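Local coordinates for protein DHC, diheme cytochrome c (PDB 2FWT) that carries two covalently bound c-type hemes and probably transfers electrons to its partner SHP, the sphaeroides heme protein, at residues 50-53 against 54-58. Sequence-based numbering, arbitrary orientation.
Sequences ASRG and QIESY
R52 and E56 form a salt bridge one helical turn apart, on the surface of helix 49-61. NH1 of R52 donates to OE1 of E56 at 2.9 Å. The bond is bent, with an N-H...O angle of 138°. NH1 comes from above the carboxylate plane, and the two flat groups are turned 56° against each other. The side chains lie side by side and point the same way. Both have CG anti to the backbone N, but E56 then runs out extended, while R52 bends at chi2 (-84°) and again at chi3, which brings NH1 to OE1. The other carboxylate oxygen, OE2, is hydrogen-bonded to T31 of helix 27-34, so E56 also ties the two helices together. A leucine in place of R52 would remove the guanidinium and is likely to leave OE1 of E56 without its charged mate.

The R52–E56 pair has the i to i+4 spacing of an alpha-helical salt bridge, and the backbone follows the same spacing. Q54 N donates a hydrogen bond to A50 O at 3.0 Å. I55 N to S51 O, E56 N to R52 O and S57 N to G53 O are hydrogen bonds of the same kind.

I55 is buried, and its CG1 makes a van der Waals contact with the carbonyl oxygen of S51, at 3.4 Å from S51 O. Beyond this turn I55 makes nonpolar contacts with L8 of helix 7-12 and M34 of helix 27-34, and it also touches T9. Its side chain is about 4 Å from that of C13, a covalent heme attachment residue, and about 5 Å from a bound heme c.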
ATOM      1  N   ALA A  50     -19.537   4.988  -3.508  1.00 22.86           N
ATOM      2  CA  ALA A  50     -19.278   6.183  -2.680  1.00 21.75           C
ATOM      3  C   ALA A  50     -18.016   6.017  -1.827  1.00 21.27           C
ATOM      4  O   ALA A  50     -17.187   6.918  -1.761  1.00 19.87           O
ATOM      5  CB  ALA A  50     -20.517   6.551  -1.781  1.00 22.29           C
ATOM      6  N   SER A  51     -17.889   4.850  -1.177  1.00 20.65           N
ATOM      7  CA  SER A  51     -16.719   4.541  -0.370  1.00 20.38           C
ATOM      8  C   SER A  51     -15.455   4.533  -1.213  1.00 18.63           C
ATOM      9  O   SER A  51     -14.449   5.074  -0.791  1.00 17.96           O
ATOM     10  CB  SER A  51     -16.858   3.179   0.313  1.00 20.67           C
ATOM     11  OG  SER A  51     -17.812   3.288   1.381  1.00 25.18           O
ATOM     12  N   ARG A  52     -15.532   3.926  -2.391  1.00 18.20           N
ATOM     13  CA  ARG A  52     -14.391   3.865  -3.298  1.00 18.16           C
ATOM     14  C   ARG A  52     -13.890   5.285  -3.589  1.00 18.29           C
ATOM     15  O   ARG A  52     -12.709   5.565  -3.468  1.00 18.48           O
ATOM     16  CB  ARG A  52     -14.759   3.135  -4.585  1.00 18.11           C
ATOM     17  CG  ARG A  52     -13.555   2.768  -5.492  1.00 18.32           C
ATOM     18  CD  ARG A  52     -13.126   3.916  -6.417  1.00 19.38           C
ATOM     19  NE  ARG A  52     -14.291   4.271  -7.208  1.00 19.22           N
ATOM     20  CZ  ARG A  52     -14.576   5.476  -7.690  1.00 20.55           C
ATOM     21  NH1 ARG A  52     -13.747   6.518  -7.532  1.00 19.63           N
ATOM     22  NH2 ARG A  52     -15.714   5.622  -8.359  1.00 20.35           N
ATOM     23  N   GLY A  53     -14.801   6.188  -3.939  1.00 18.74           N
ATOM     24  CA  GLY A  53     -14.440   7.573  -4.216  1.00 17.87           C
ATOM     25  C   GLY A  53     -13.872   8.313  -3.026  1.00 17.92           C
ATOM     26  O   GLY A  53     -12.928   9.115  -3.153  1.00 16.66           O
ATOM     27  N   GLN A  54     -14.438   8.083  -1.857  1.00 18.40           N
ATOM     28  CA  GLN A  54     -13.908   8.705  -0.642  1.00 18.56           C
ATOM     29  C   GLN A  54     -12.487   8.249  -0.299  1.00 17.96           C
ATOM     30  O   GLN A  54     -11.658   9.077   0.113  1.00 17.45           O
ATOM     31  CB  GLN A  54     -14.793   8.464   0.595  1.00 20.98           C
ATOM     32  CG  GLN A  54     -16.071   9.309   0.638  1.00 27.09           C
ATOM     33  CD  GLN A  54     -15.969  10.772   1.168  1.00 30.70           C
ATOM     34  OE1 GLN A  54     -17.017  11.416   1.287  1.00 36.24           O
ATOM     35  NE2 GLN A  54     -14.762  11.289   1.491  1.00 29.74           N
ATOM     36  N   ILE A  55     -12.233   6.947  -0.418  1.00 16.41           N
ATOM     37  CA  ILE A  55     -10.909   6.406  -0.098  1.00 16.66           C
ATOM     38  C   ILE A  55      -9.941   6.938  -1.146  1.00 16.21           C
ATOM     39  O   ILE A  55      -8.856   7.423  -0.821  1.00 16.77           O
ATOM     40  CB  ILE A  55     -10.933   4.884  -0.056  1.00 15.70           C
ATOM     41  CG1 ILE A  55     -11.772   4.434   1.156  1.00 16.16           C
ATOM     42  CG2 ILE A  55      -9.554   4.258  -0.092  1.00 16.45           C
ATOM     43  CD1 ILE A  55     -12.142   2.980   1.085  1.00 17.33           C
ATOM     44  N   GLU A  56     -10.354   6.862  -2.399  1.00 16.55           N
ATOM     45  CA  GLU A  56      -9.499   7.332  -3.478  1.00 17.32           C
ATOM     46  C   GLU A  56      -9.127   8.801  -3.308  1.00 17.28           C
ATOM     47  O   GLU A  56      -7.990   9.217  -3.505  1.00 16.87           O
ATOM     48  CB  GLU A  56     -10.147   7.082  -4.834  1.00 17.28           C
ATOM     49  CG  GLU A  56      -9.219   7.442  -5.973  1.00 18.84           C
ATOM     50  CD  GLU A  56      -9.793   7.201  -7.351  1.00 19.32           C
ATOM     51  OE1 GLU A  56     -10.807   6.475  -7.460  1.00 21.96           O
ATOM     52  OE2 GLU A  56      -9.215   7.752  -8.315  1.00 19.89           O
ATOM     53  N   SER A  57     -10.093   9.618  -2.957  1.00 17.56           N
ATOM     54  CA  SER A  57      -9.814  11.039  -2.764  1.00 17.40           C
ATOM     55  C   SER A  57      -8.744  11.263  -1.677  1.00 17.55           C
ATOM     56  O   SER A  57      -7.833  12.077  -1.850  1.00 17.44           O
ATOM     57  CB  SER A  57     -11.111  11.808  -2.453  1.00 17.82           C
ATOM     58  OG  SER A  57     -10.788  13.141  -2.019  1.00 19.58           O
ATOM     59  N   TYR A  58      -8.833  10.521  -0.571  1.00 17.29           N
ATOM     60  CA  TYR A  58      -7.867  10.625   0.503  1.00 17.36           C
ATOM     61  C   TYR A  58      -6.482  10.184   0.021  1.00 16.47           C
ATOM     62  O   TYR A  58      -5.484  10.877   0.271  1.00 17.15           O
ATOM     63  CB  TYR A  58      -8.318   9.797   1.732  1.00 19.54           C
ATOM     64  CG  TYR A  58      -7.204   9.552   2.720  1.00 19.05           C
ATOM     65  CD1 TYR A  58      -6.865  10.507   3.652  1.00 20.48           C
ATOM     66  CD2 TYR A  58      -6.475   8.358   2.715  1.00 21.00           C
ATOM     67  CE1 TYR A  58      -5.806  10.314   4.519  1.00 22.52           C
ATOM     68  CE2 TYR A  58      -5.426   8.150   3.612  1.00 21.12           C
ATOM     69  CZ  TYR A  58      -5.113   9.125   4.509  1.00 21.47           C
ATOM     70  OH  TYR A  58      -4.088   8.949   5.397  1.00 22.43           O
TER